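Local coordinates for protein succinate-semialdehyde dehydrogenase (NAD(P)(+)) (Marinobacter aquaeolei, PDB 3RH9) that probably oxidises succinate semialdehyde to succinate using a nicotinamide adenine dinucleotide cofactor, as a member of the aldehyde dehydrogenase family, at residues Pro262-Asp267 with Arg295-Glu300; Val374-Asp379 with Met396-Thr401; Glu10-Tyr15 with Lys42-Pro47; Thr189-Phe194 with Val207-Gly212; Val143-Val148 with Val475-Val480. One frame throughout, in Å; residues are numbered along the deposited sequence.

The five contacts illustrate how chemistry follows place in an aldehyde dehydrogenase fold. Contacts 1 and 2 belong to one mixed sheet, where strands 295-299 and 393-399 are neighbours; contact 1 is a regular, buried parallel pairing, whereas contact 2 catches a strand as it peels away. Contacts 3 and 4, with centres about 8 Å apart, touch through backbone bonds from Tyr-15 to Leu-209 and from Met-46 to Met-211, and both rely on apolar packing; contact 4 is fully buried, contact 3 only partly. Contact 5 spans the longest sequence interval and encloses contacts 1, 2 and 4. It alone faces the second subunit, and its chemistry is correspondingly more polar.

Contact 1 (Pro262-Asp267 with Arg295-Glu300); sequences PFIVFD and RIFVHE
Phe-297 and Pro-262 meet at a ring edge: Pro-262 CB lies near the plane of the phenyl ring, 4.0 Å from Phe-297 CE1. Ile-264 runs obliquely across the same side chain, bringing its CG1 to 4.1 Å from Phe-297 CB. Phe-297 also reaches over one face of the Arg-295 guanidinium, whose NH2 touches Pro-262 CG at 3.6 Å by plain packing, while its hydrogen bonds run to Asn-260 O and Gly-409 O. On the other face of the sheet Phe-263 CB lies 4.2 Å from Ile-296 CG1, while the phenyl ring leads away towards Phe-421; Leu-278 of helix 271-283 touches both residues. Beyond the strands, Asp-267 hangs over the imidazole of His-299, its carboxylate plane 35° from the ring. A chi1 of 49° swings the carboxylate over this face, but OD2 forms no hydrogen bond with the ring, and His-299 ND1 is hydrogen-bonded to Lys-301 N. Four backbone bonds hold the strands in register, the straightest from Phe-263 N to Arg-295 O at 2.7 Å. This is the parallel pairing of a beta-alpha-beta crossover, with helix 271-283 linking two adjacent strands of the mixed sheet.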
# COMPACT_ATOMS: atom_id res chain seq x y z
N PRO A 262 -14.83 -1.80 18.94
CA PRO A 262 -15.43 -2.60 20.00
C PRO A 262 -14.56 -2.46 21.25
O PRO A 262 -13.35 -2.64 21.16
CB PRO A 262 -15.31 -4.02 19.47
CG PRO A 262 -14.43 -3.95 18.26
CD PRO A 262 -13.85 -2.59 18.18
N PHE A 263 -15.18 -2.12 22.38
CA PHE A 263 -14.48 -1.98 23.65
C PHE A 263 -15.03 -3.07 24.56
O PHE A 263 -16.17 -2.99 25.00
CB PHE A 263 -14.77 -0.59 24.21
CG PHE A 263 -14.06 -0.27 25.50
CD1 PHE A 263 -14.50 -0.79 26.71
CD2 PHE A 263 -12.99 0.61 25.51
CE1 PHE A 263 -13.85 -0.47 27.90
CE2 PHE A 263 -12.35 0.93 26.71
CZ PHE A 263 -12.79 0.39 27.90
N ILE A 264 -14.23 -4.10 24.81
CA ILE A 264 -14.73 -5.36 25.36
C ILE A 264 -14.33 -5.55 26.82
O ILE A 264 -13.17 -5.37 27.17
CB ILE A 264 -14.20 -6.55 24.53
CG1 ILE A 264 -14.69 -6.45 23.09
CG2 ILE A 264 -14.64 -7.86 25.16
CD1 ILE A 264 -14.02 -7.41 22.17
N VAL A 265 -15.29 -5.93 27.67
CA VAL A 265 -15.03 -6.08 29.10
C VAL A 265 -15.41 -7.44 29.70
O VAL A 265 -16.59 -7.74 29.89
CB VAL A 265 -15.76 -5.00 29.92
CG1 VAL A 265 -15.41 -5.16 31.39
CG2 VAL A 265 -15.41 -3.61 29.41
N PHE A 266 -14.42 -8.26 30.03
CA PHE A 266 -14.71 -9.57 30.60
C PHE A 266 -15.15 -9.54 32.08
O PHE A 266 -14.89 -8.56 32.80
CB PHE A 266 -13.56 -10.54 30.35
CG PHE A 266 -13.56 -11.09 28.95
CD1 PHE A 266 -14.31 -12.20 28.64
CD2 PHE A 266 -12.87 -10.45 27.94
CE1 PHE A 266 -14.33 -12.70 27.35
CE2 PHE A 266 -12.89 -10.94 26.65
CZ PHE A 266 -13.62 -12.07 26.36
N ASP A 267 -15.84 -10.60 32.52
CA ASP A 267 -16.30 -10.74 33.90
C ASP A 267 -15.17 -10.81 34.93
O ASP A 267 -15.37 -10.54 36.11
CB ASP A 267 -17.21 -11.96 34.06
CG ASP A 267 -16.62 -13.22 33.45
OD1 ASP A 267 -15.50 -13.15 32.89
OD2 ASP A 267 -17.28 -14.29 33.52
N ARG A 295 -18.82 0.40 20.20
CA ARG A 295 -19.61 -0.70 20.74
C ARG A 295 -18.95 -1.17 22.03
O ARG A 295 -17.79 -1.58 22.03
CB ARG A 295 -19.70 -1.83 19.73
CG ARG A 295 -20.62 -1.52 18.58
CD ARG A 295 -20.48 -2.52 17.48
NE ARG A 295 -19.10 -2.58 17.02
CZ ARG A 295 -18.56 -3.66 16.46
NH1 ARG A 295 -19.30 -4.75 16.31
NH2 ARG A 295 -17.29 -3.66 16.06
N ILE A 296 -19.67 -1.08 23.15
CA ILE A 296 -19.12 -1.54 24.42
C ILE A 296 -19.70 -2.90 24.76
O ILE A 296 -20.87 -3.01 25.11
CB ILE A 296 -19.37 -0.55 25.58
CG1 ILE A 296 -18.56 0.74 25.41
CG2 ILE A 296 -18.97 -1.18 26.89
CD1 ILE A 296 -19.09 1.64 24.36
N PHE A 297 -18.90 -3.94 24.62
CA PHE A 297 -19.34 -5.28 24.94
C PHE A 297 -19.02 -5.59 26.40
O PHE A 297 -17.87 -5.54 26.81
CB PHE A 297 -18.67 -6.30 24.03
CG PHE A 297 -19.16 -6.26 22.61
CD1 PHE A 297 -18.51 -5.49 21.66
CD2 PHE A 297 -20.27 -7.01 22.22
CE1 PHE A 297 -18.95 -5.46 20.35
CE2 PHE A 297 -20.71 -6.98 20.91
CZ PHE A 297 -20.05 -6.20 19.97
N VAL A 298 -20.06 -5.89 27.18
CA VAL A 298 -19.86 -6.23 28.57
C VAL A 298 -20.43 -7.61 28.93
O VAL A 298 -21.53 -7.98 28.51
CB VAL A 298 -20.43 -5.17 29.50
CG1 VAL A 298 -20.19 -5.56 30.94
CG2 VAL A 298 -19.78 -3.84 29.20
N HIS A 299 -19.65 -8.36 29.70
CA HIS A 299 -20.07 -9.67 30.12
C HIS A 299 -21.28 -9.60 31.06
O HIS A 299 -21.34 -8.77 31.97
CB HIS A 299 -18.92 -10.39 30.80
CG HIS A 299 -19.14 -11.86 30.93
ND1 HIS A 299 -19.78 -12.42 32.00
CD2 HIS A 299 -18.83 -12.88 30.09
CE1 HIS A 299 -19.84 -13.73 31.84
NE2 HIS A 299 -19.27 -14.04 30.69
N GLU A 300 -22.24 -10.49 30.85
CA GLU A 300 -23.49 -10.45 31.59
C GLU A 300 -23.31 -10.39 33.11
O GLU A 300 -24.09 -9.76 33.80
CB GLU A 300 -24.39 -11.62 31.19
CG GLU A 300 -24.81 -11.55 29.73
CD GLU A 300 -25.82 -12.61 29.31
OE1 GLU A 300 -26.15 -13.50 30.13
OE2 GLU A 300 -26.28 -12.54 28.14

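Contact 2 (Val374-Asp379 with Met396-Thr401); sequences VVQGVD and MALFRT
Met-396 O is approached by two successive N-H groups of segment 374-379. Val-378 N makes the sound bond, 3.0 Å from Met-396 O with an N-H...O angle of 164°, its donor tilted from the carbonyl plane. Gly-377 N adds a weak second bond to the same oxygen at 3.3 Å. Two consecutive donors can turn to one acceptor because the chain leaves its extended course at Gly-377, whose phi of 94° would jam a beta carbon against the preceding carbonyl. On the same edge of the strand Met-396 N donates to Val-375 O at 2.9 Å, so this one residue takes all three bonds of the contact.

The side chain of Met-396, modelled as selenomethionine, sets CB 3.4 Å from Val-375 O and runs on extended, crossing Gln-376, whose CG is 4.1 Å from that CB. The Gln-376 and Leu-398 side chains cross at about a right angle, NE2 of the first towards CD2 of the second, and helix 303-316 packs on all three residues. Past the turn, Ala-397 CB rests 3.2 Å from Val-378 O, while Val-378 also packs on Pro-395. Here the pairing joins the two strands of a beta-alpha-beta unit, their segments 34° apart, in which strand 373-376 leads through the short helix 383-386 to strand 393-399.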
# COMPACT_ATOMS: atom_id res chain seq x y z
N VAL A 374 -25.62 7.13 28.19
CA VAL A 374 -25.32 5.71 28.32
C VAL A 374 -26.56 4.84 28.14
O VAL A 374 -27.49 4.90 28.95
CB VAL A 374 -24.74 5.40 29.71
CG1 VAL A 374 -24.72 3.92 29.93
CG2 VAL A 374 -23.34 5.99 29.86
N VAL A 375 -26.59 4.02 27.11
CA VAL A 375 -27.73 3.13 26.94
C VAL A 375 -27.34 1.68 27.11
O VAL A 375 -26.26 1.26 26.70
CB VAL A 375 -28.46 3.33 25.59
CG1 VAL A 375 -29.02 4.73 25.50
CG2 VAL A 375 -27.53 3.03 24.41
N GLN A 376 -28.25 0.90 27.70
CA GLN A 376 -28.02 -0.52 27.87
C GLN A 376 -29.06 -1.32 27.09
O GLN A 376 -30.16 -0.85 26.84
CB GLN A 376 -28.02 -0.89 29.35
CG GLN A 376 -27.25 -2.17 29.61
CD GLN A 376 -26.85 -2.35 31.07
OE1 GLN A 376 -27.03 -1.45 31.91
NE2 GLN A 376 -26.31 -3.53 31.38
N GLY A 377 -28.69 -2.52 26.70
CA GLY A 377 -29.60 -3.40 25.98
C GLY A 377 -29.47 -3.32 24.47
O GLY A 377 -30.46 -3.49 23.76
N VAL A 378 -28.26 -3.06 23.98
CA VAL A 378 -28.05 -2.82 22.56
C VAL A 378 -27.63 -4.08 21.80
O VAL A 378 -26.74 -4.80 22.26
CB VAL A 378 -26.97 -1.77 22.36
CG1 VAL A 378 -26.44 -1.82 20.94
CG2 VAL A 378 -27.53 -0.40 22.71
N ASP A 379 -28.24 -4.33 20.64
CA ASP A 379 -27.87 -5.48 19.82
C ASP A 379 -27.55 -5.11 18.38
O ASP A 379 -27.67 -3.96 18.00
CB ASP A 379 -28.95 -6.58 19.86
CG ASP A 379 -30.27 -6.15 19.23
OD1 ASP A 379 -30.53 -6.54 18.07
OD2 ASP A 379 -31.05 -5.43 19.89
N MSE A 396 -24.22 -0.15 25.17
CA MSE A 396 -23.75 -1.35 25.85
C MSE A 396 -24.45 -2.61 25.36
O MSE A 396 -25.68 -2.72 25.43
CB MSE A 396 -23.96 -1.20 27.34
CG MSE A 396 -23.25 -0.01 27.96
SE MSE A 396 -23.21 -0.23 29.91
CE MSE A 396 -22.95 1.59 30.49
N ALA A 397 -23.66 -3.56 24.86
CA ALA A 397 -24.19 -4.83 24.36
C ALA A 397 -23.70 -5.91 25.29
O ALA A 397 -22.59 -5.82 25.79
CB ALA A 397 -23.67 -5.09 22.97
N LEU A 398 -24.50 -6.94 25.52
CA LEU A 398 -24.06 -8.00 26.43
C LEU A 398 -23.39 -9.13 25.68
O LEU A 398 -23.57 -9.27 24.47
CB LEU A 398 -25.23 -8.53 27.25
CG LEU A 398 -25.97 -7.51 28.11
CD1 LEU A 398 -27.00 -8.21 28.96
CD2 LEU A 398 -25.00 -6.70 28.96
N PHE A 399 -22.60 -9.93 26.39
CA PHE A 399 -22.05 -11.17 25.84
C PHE A 399 -21.65 -12.18 26.93
O PHE A 399 -21.48 -11.83 28.10
CB PHE A 399 -20.86 -10.88 24.92
CG PHE A 399 -19.58 -10.60 25.65
CD1 PHE A 399 -19.32 -9.34 26.14
CD2 PHE A 399 -18.65 -11.60 25.84
CE1 PHE A 399 -18.14 -9.09 26.82
CE2 PHE A 399 -17.48 -11.35 26.51
CZ PHE A 399 -17.22 -10.10 27.01
N ARG A 400 -21.49 -13.44 26.53
CA ARG A 400 -21.00 -14.49 27.44
C ARG A 400 -19.58 -14.99 27.10
O ARG A 400 -18.65 -14.79 27.88
CB ARG A 400 -21.96 -15.69 27.47
CG ARG A 400 -23.44 -15.35 27.49
CD ARG A 400 -23.99 -15.33 28.89
NE ARG A 400 -23.80 -16.60 29.58
CZ ARG A 400 -23.97 -16.76 30.89
NH1 ARG A 400 -24.34 -15.73 31.64
NH2 ARG A 400 -23.77 -17.95 31.46
N THR A 401 -19.43 -15.63 25.95
CA THR A 401 -18.19 -16.34 25.64
C THR A 401 -17.11 -15.52 24.93
O THR A 401 -17.40 -14.54 24.24
CB THR A 401 -18.45 -17.57 24.77
OG1 THR A 401 -18.67 -17.16 23.41
CG2 THR A 401 -19.65 -18.33 25.27

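Contact 3 (Glu10-Tyr15 with Lys42-Pro47); sequences ENLTGY and KVPSMP
Leu-12 and Val-43 form the close-packed end of this contact, their side chains crossing at about a right angle with Leu-12 CD1 3.5 Å from Val-43 CG2. Beside them the ring of Pro-44 lies against the backbone of the other segment: its CD is 3.3 Å from Leu-12 O, and its CG is 4.0 Å from Thr-13 CA. Cut back to an alanine, Pro-44 would lose CG and CD, which would probably open a gap beside the Leu-12 carbonyl and leave Leu-12 CD1 with less to pack on. Further along, the selenomethionine Met-46 bends at chi3 (-132°), which lays its end along Gly-14, with CE 3.4 Å from Gly-14 N and SE 3.6 Å from Gly-14 CA. The solvent side is looser. Lys-42 points away and has a long, weak ion pair with Asp-30, while the side chain of Thr-13 only skirts Pro-44 and its hydroxyl is hydrogen-bonded to Asp-22. The two segments are held by packing rather than by paired backbones. Each instead bonds to the segment 207-212, Tyr-15 to Leu-209 and Met-46 to Met-211, while helix 188-197 lies alongside, its Ile-191 against Leu-12 and its Leu-188 against Val-43.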
# COMPACT_ATOMS: atom_id res chain seq x y z
N GLU A 10 -2.46 36.29 11.21
CA GLU A 10 -2.31 37.55 10.47
C GLU A 10 -2.35 37.34 8.96
O GLU A 10 -2.48 38.28 8.19
CB GLU A 10 -1.00 38.23 10.82
CG GLU A 10 -1.04 39.09 12.07
CD GLU A 10 0.35 39.53 12.48
OE1 GLU A 10 1.20 38.66 12.79
OE2 GLU A 10 0.60 40.76 12.49
N ASN A 11 -2.21 36.09 8.55
CA ASN A 11 -2.34 35.74 7.15
C ASN A 11 -3.41 34.69 6.99
O ASN A 11 -3.21 33.52 7.31
CB ASN A 11 -1.02 35.26 6.60
CG ASN A 11 -0.00 36.37 6.55
OD1 ASN A 11 -0.07 37.25 5.68
ND2 ASN A 11 0.95 36.34 7.48
N LEU A 12 -4.56 35.13 6.51
CA LEU A 12 -5.71 34.27 6.35
C LEU A 12 -5.83 33.97 4.87
O LEU A 12 -6.65 34.55 4.17
CB LEU A 12 -6.97 34.96 6.89
CG LEU A 12 -7.90 34.10 7.73
CD1 LEU A 12 -8.54 33.02 6.86
CD2 LEU A 12 -7.18 33.46 8.92
N THR A 13 -4.99 33.08 4.39
CA THR A 13 -4.91 32.80 2.97
C THR A 13 -4.03 31.57 2.82
O THR A 13 -3.56 31.01 3.81
CB THR A 13 -4.27 33.98 2.21
OG1 THR A 13 -4.06 33.63 0.84
CG2 THR A 13 -2.94 34.37 2.83
N GLY A 14 -3.82 31.14 1.58
CA GLY A 14 -3.01 29.97 1.33
C GLY A 14 -1.53 30.20 1.53
O GLY A 14 -1.10 31.28 1.94
N TYR A 15 -0.75 29.17 1.26
CA TYR A 15 0.68 29.27 1.42
C TYR A 15 1.35 28.48 0.33
O TYR A 15 1.44 27.26 0.40
CB TYR A 15 1.11 28.72 2.77
CG TYR A 15 2.55 29.02 3.13
CD1 TYR A 15 3.58 28.17 2.74
CD2 TYR A 15 2.86 30.15 3.87
CE1 TYR A 15 4.89 28.44 3.09
CE2 TYR A 15 4.17 30.43 4.22
CZ TYR A 15 5.18 29.58 3.83
OH TYR A 15 6.47 29.87 4.19
N LYS A 42 -13.56 34.26 7.81
CA LYS A 42 -13.88 34.05 6.41
C LYS A 42 -12.61 33.74 5.61
O LYS A 42 -11.78 34.61 5.37
CB LYS A 42 -14.59 35.27 5.83
CG LYS A 42 -16.00 35.49 6.38
CD LYS A 42 -16.60 36.79 5.83
CE LYS A 42 -18.06 36.64 5.39
NZ LYS A 42 -19.02 36.42 6.51
N VAL A 43 -12.48 32.48 5.20
CA VAL A 43 -11.29 32.01 4.50
C VAL A 43 -11.48 31.96 2.99
O VAL A 43 -12.54 31.57 2.50
CB VAL A 43 -10.91 30.60 4.99
CG1 VAL A 43 -9.53 30.22 4.50
CG2 VAL A 43 -10.96 30.55 6.50
N PRO A 44 -10.45 32.36 2.24
CA PRO A 44 -10.41 32.31 0.78
C PRO A 44 -10.66 30.92 0.21
O PRO A 44 -10.05 29.94 0.63
CB PRO A 44 -8.98 32.73 0.45
CG PRO A 44 -8.57 33.59 1.61
CD PRO A 44 -9.26 33.02 2.81
N SER A 45 -11.56 30.87 -0.78
CA SER A 45 -11.92 29.63 -1.44
C SER A 45 -11.07 29.50 -2.71
O SER A 45 -11.47 29.91 -3.80
CB SER A 45 -13.41 29.65 -1.77
OG SER A 45 -13.89 28.37 -2.12
N MSE A 46 -9.89 28.92 -2.54
CA MSE A 46 -8.89 28.88 -3.61
C MSE A 46 -9.30 28.03 -4.80
O MSE A 46 -9.89 26.96 -4.65
CB MSE A 46 -7.53 28.44 -3.06
CG MSE A 46 -7.06 29.33 -1.91
SE MSE A 46 -5.59 28.63 -0.81
CE MSE A 46 -6.43 29.02 0.92
N PRO A 47 -8.98 28.52 -6.00
CA PRO A 47 -9.33 27.92 -7.29
C PRO A 47 -8.36 26.81 -7.69
O PRO A 47 -7.36 26.56 -7.03
CB PRO A 47 -9.16 29.08 -8.28
CG PRO A 47 -8.80 30.29 -7.44
CD PRO A 47 -8.26 29.79 -6.16

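Contact 4 (Thr189-Phe194 with Val207-Gly212); sequences TMIAFF and VNLVMG
Leu-209 is the central bump, pushed from the strand into a hollow of the helix walled by Met-190, Ile-191 and Phe-194. Its CB sits squarely over one face of the Phe-194 ring, 3.7 Å from the centroid and 11° off the normal, a CH-pi contact. With CG anti to the backbone N (chi1 175°), Leu-209 extends towards the helix and forks there: CD1 comes 3.6 Å from Met-190 CG, and CD2 lies between Phe-194 CD2, at 3.7 Å, and Ile-191 CG1, at 4.0 Å. Helix and strand run in roughly opposite directions, 146° apart, as expected in the beta-alpha-beta unit of strand 178-181, helix 188-197 and strand 207-209, the last of these strands being outermost in the Rossmann-type sheet of the aldehyde dehydrogenase fold. Phe-194 in turn fits between Leu-209, against its face, and Val-207, at CE1. The ring slides past Val-207 in the opposite sense, sets CE1 3.4 Å from Val-207 CG2, and turns its edge to the backbone at Val-207 C and Asn-208 N. At the other end the selenomethionine Met-211 bends at chi3 and drops its CE into the shallow groove between Met-190 CB and Ile-191 CG1, 3.9 Å from the latter, while its flank rests on Pro-187 and Met-46.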
# COMPACT_ATOMS: atom_id res chain seq x y z
N THR A 189 -6.54 26.18 12.42
CA THR A 189 -5.47 25.55 13.16
C THR A 189 -4.37 25.36 12.15
O THR A 189 -3.19 25.51 12.46
CB THR A 189 -5.91 24.22 13.79
OG1 THR A 189 -6.86 24.50 14.82
CG2 THR A 189 -4.75 23.51 14.42
N MSE A 190 -4.76 25.04 10.92
CA MSE A 190 -3.80 24.79 9.86
C MSE A 190 -3.06 26.08 9.54
O MSE A 190 -1.83 26.10 9.41
CB MSE A 190 -4.49 24.24 8.61
CG MSE A 190 -3.51 23.57 7.66
SE MSE A 190 -2.58 22.11 8.59
CE MSE A 190 -0.88 22.19 7.70
N ILE A 191 -3.81 27.17 9.41
CA ILE A 191 -3.19 28.44 9.13
C ILE A 191 -2.18 28.79 10.23
O ILE A 191 -1.06 29.20 9.94
CB ILE A 191 -4.24 29.55 8.92
CG1 ILE A 191 -5.04 29.25 7.66
CG2 ILE A 191 -3.56 30.89 8.77
CD1 ILE A 191 -6.14 30.21 7.40
N ALA A 192 -2.58 28.57 11.48
CA ALA A 192 -1.71 28.85 12.62
C ALA A 192 -0.41 28.05 12.56
O ALA A 192 0.68 28.58 12.76
CB ALA A 192 -2.43 28.57 13.93
N PHE A 193 -0.55 26.76 12.27
CA PHE A 193 0.58 25.88 12.04
C PHE A 193 1.52 26.42 10.94
O PHE A 193 2.74 26.48 11.12
CB PHE A 193 0.08 24.48 11.68
CG PHE A 193 1.15 23.45 11.66
CD1 PHE A 193 2.18 23.49 12.57
CD2 PHE A 193 1.12 22.43 10.72
CE1 PHE A 193 3.18 22.52 12.55
CE2 PHE A 193 2.11 21.45 10.70
CZ PHE A 193 3.14 21.49 11.61
N PHE A 194 0.95 26.83 9.80
CA PHE A 194 1.78 27.36 8.73
C PHE A 194 2.43 28.66 9.14
O PHE A 194 3.57 28.91 8.80
CB PHE A 194 1.00 27.51 7.43
CG PHE A 194 1.11 26.32 6.54
CD1 PHE A 194 2.04 26.30 5.52
CD2 PHE A 194 0.33 25.21 6.74
CE1 PHE A 194 2.16 25.20 4.70
CE2 PHE A 194 0.45 24.11 5.91
CZ PHE A 194 1.37 24.10 4.90
N VAL A 207 6.51 22.91 2.16
CA VAL A 207 5.14 22.82 2.65
C VAL A 207 4.30 23.86 1.92
O VAL A 207 4.78 24.93 1.59
CB VAL A 207 5.07 23.06 4.15
CG1 VAL A 207 5.98 22.10 4.87
CG2 VAL A 207 5.46 24.47 4.46
N ASN A 208 3.05 23.50 1.65
CA ASN A 208 2.11 24.35 0.92
C ASN A 208 0.69 24.09 1.42
O ASN A 208 0.32 22.95 1.70
CB ASN A 208 2.17 24.08 -0.58
CG ASN A 208 3.58 24.12 -1.12
OD1 ASN A 208 4.28 23.11 -1.13
ND2 ASN A 208 3.99 25.28 -1.59
N LEU A 209 -0.08 25.17 1.54
CA LEU A 209 -1.42 25.11 2.09
C LEU A 209 -2.47 25.54 1.07
O LEU A 209 -2.39 26.61 0.50
CB LEU A 209 -1.49 25.98 3.35
CG LEU A 209 -2.85 26.15 4.05
CD1 LEU A 209 -3.57 24.81 4.25
CD2 LEU A 209 -2.68 26.90 5.39
N VAL A 210 -3.44 24.67 0.82
CA VAL A 210 -4.55 25.01 -0.05
C VAL A 210 -5.86 24.79 0.72
O VAL A 210 -5.95 23.90 1.56
CB VAL A 210 -4.53 24.16 -1.30
CG1 VAL A 210 -3.33 24.55 -2.15
CG2 VAL A 210 -4.45 22.71 -0.93
N MSE A 211 -6.86 25.64 0.46
CA MSE A 211 -8.14 25.55 1.14
C MSE A 211 -9.25 25.94 0.22
O MSE A 211 -9.05 26.70 -0.72
CB MSE A 211 -8.17 26.46 2.33
CG MSE A 211 -6.82 26.65 2.92
SE MSE A 211 -6.85 27.67 4.54
CE MSE A 211 -6.48 26.21 5.76
N GLY A 212 -10.43 25.42 0.51
CA GLY A 212 -11.62 25.74 -0.25
C GLY A 212 -12.43 24.51 -0.55
O GLY A 212 -12.47 23.56 0.23

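Contact 5 (Val143-Val148 with Val475-Val480); sequences VHYRPV and VEAQTV
The guanidinium of Arg-146 meets Gln-478 at its edge and His-144 on one face. Gln-478 OE1 lies in the guanidinium plane and accepts from two nitrogens side-on, Arg-146 NE at 2.7 Å and Arg-146 NH2 at 2.8 Å. The amide stands 82° to that plane: NH2 approaches OE1 nearly along its C=O axis, NE from well above the carbonyl plane. On the face, His-144 CB sits 3.5 Å above the guanidinium centre, and NH2 in turn lies over the rim of the imidazole. Gln-478 NE2 bonds to the carbonyls of Ala-432 and Phe-437 of the second subunit, so the amide links arginine to partner chain. A lysine in place of Arg-146 would probably lose the two-nitrogen, in-plane grip, leaving Gln-478 OE1 without one or both of its donors.

On the opposite face of the sheet, Tyr-145 lays its ring obliquely on Ala-477, Tyr-145 CE1 3.8 Å from Ala-477 CB, and meets Phe-472 edge-to-face. Backbone bonds join His-144 with Gln-478 and Arg-146 with Glu-476 in both directions, the straightest from His-144 N to Gln-478 O at 2.8 Å. Glu-476 packs its CG on Val-148 and pairs with Arg-464 of the second subunit. Strands 140-147 and 475-482 thus pair in the small antiparallel sheet, completed by strand 130-131, of the aldehyde dehydrogenase oligomerisation domain, here lying on the dimer interface.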
# COMPACT_ATOMS: atom_id res chain seq x y z
N VAL A 143 20.05 -0.92 -1.43
CA VAL A 143 18.66 -0.52 -1.39
C VAL A 143 18.53 0.91 -0.88
O VAL A 143 18.96 1.24 0.22
CB VAL A 143 17.84 -1.48 -0.49
CG1 VAL A 143 16.46 -0.92 -0.26
CG2 VAL A 143 17.77 -2.85 -1.13
N HIS A 144 17.94 1.77 -1.70
CA HIS A 144 17.73 3.17 -1.33
C HIS A 144 16.26 3.44 -1.08
O HIS A 144 15.38 2.78 -1.62
CB HIS A 144 18.20 4.09 -2.45
CG HIS A 144 19.67 4.07 -2.68
ND1 HIS A 144 20.28 3.17 -3.53
CD2 HIS A 144 20.66 4.85 -2.18
CE1 HIS A 144 21.58 3.39 -3.54
NE2 HIS A 144 21.84 4.41 -2.74
N TYR A 145 15.99 4.43 -0.25
CA TYR A 145 14.61 4.85 -0.06
C TYR A 145 14.46 6.30 -0.55
O TYR A 145 14.76 7.24 0.18
CB TYR A 145 14.21 4.66 1.41
CG TYR A 145 14.41 3.22 1.84
CD1 TYR A 145 13.49 2.25 1.49
CD2 TYR A 145 15.53 2.84 2.56
CE1 TYR A 145 13.67 0.92 1.85
CE2 TYR A 145 15.73 1.51 2.91
CZ TYR A 145 14.79 0.56 2.56
OH TYR A 145 14.97 -0.75 2.93
N ARG A 146 14.04 6.47 -1.81
CA ARG A 146 13.88 7.79 -2.42
C ARG A 146 12.55 8.43 -2.01
O ARG A 146 11.56 7.73 -1.73
CB ARG A 146 13.89 7.71 -3.96
CG ARG A 146 14.91 6.80 -4.58
CD ARG A 146 16.29 7.33 -4.41
NE ARG A 146 17.27 6.50 -5.08
CZ ARG A 146 18.59 6.63 -4.92
NH1 ARG A 146 19.06 7.56 -4.11
NH2 ARG A 146 19.42 5.83 -5.57
N PRO A 147 12.49 9.75 -2.03
CA PRO A 147 11.22 10.45 -1.82
C PRO A 147 10.20 10.01 -2.86
O PRO A 147 10.57 9.99 -4.03
CB PRO A 147 11.58 11.91 -2.06
CG PRO A 147 13.04 12.00 -1.77
CD PRO A 147 13.63 10.67 -2.12
N VAL A 148 8.96 9.70 -2.50
CA VAL A 148 7.98 9.34 -3.54
C VAL A 148 7.79 10.49 -4.49
O VAL A 148 7.47 10.30 -5.66
CB VAL A 148 6.58 8.85 -3.01
CG1 VAL A 148 6.64 7.43 -2.48
CG2 VAL A 148 5.96 9.83 -1.97
N VAL A 475 8.25 7.03 1.08
CA VAL A 475 9.42 6.72 0.27
C VAL A 475 9.16 5.59 -0.72
O VAL A 475 8.29 4.74 -0.49
CB VAL A 475 10.62 6.38 1.15
CG1 VAL A 475 11.12 7.64 1.82
CG2 VAL A 475 10.23 5.33 2.19
N GLU A 476 9.89 5.62 -1.84
CA GLU A 476 9.89 4.51 -2.81
C GLU A 476 11.19 3.75 -2.65
O GLU A 476 12.27 4.34 -2.73
CB GLU A 476 9.81 5.05 -4.24
CG GLU A 476 8.47 5.63 -4.67
CD GLU A 476 7.42 4.56 -4.88
OE1 GLU A 476 7.65 3.42 -4.39
OE2 GLU A 476 6.38 4.84 -5.53
N ALA A 477 11.12 2.45 -2.41
CA ALA A 477 12.35 1.69 -2.27
C ALA A 477 12.91 1.48 -3.66
O ALA A 477 12.17 1.32 -4.61
CB ALA A 477 12.09 0.37 -1.58
N GLN A 478 14.23 1.52 -3.78
CA GLN A 478 14.86 1.39 -5.08
C GLN A 478 16.04 0.47 -4.89
O GLN A 478 16.94 0.75 -4.07
CB GLN A 478 15.34 2.75 -5.60
CG GLN A 478 15.81 2.74 -7.05
CD GLN A 478 16.43 4.07 -7.50
OE1 GLN A 478 17.38 4.55 -6.90
NE2 GLN A 478 15.90 4.65 -8.57
N THR A 479 16.03 -0.64 -5.64
CA THR A 479 17.13 -1.58 -5.61
C THR A 479 18.16 -1.31 -6.71
O THR A 479 17.82 -1.24 -7.89
CB THR A 479 16.64 -3.04 -5.65
OG1 THR A 479 16.06 -3.36 -4.38
CG2 THR A 479 17.80 -3.97 -5.90
N VAL A 480 19.41 -1.15 -6.31
CA VAL A 480 20.50 -0.86 -7.25
C VAL A 480 21.64 -1.87 -7.13
O VAL A 480 22.53 -1.71 -6.29
CB VAL A 480 21.07 0.55 -7.00
CG1 VAL A 480 22.28 0.82 -7.90
CG2 VAL A 480 19.99 1.60 -7.20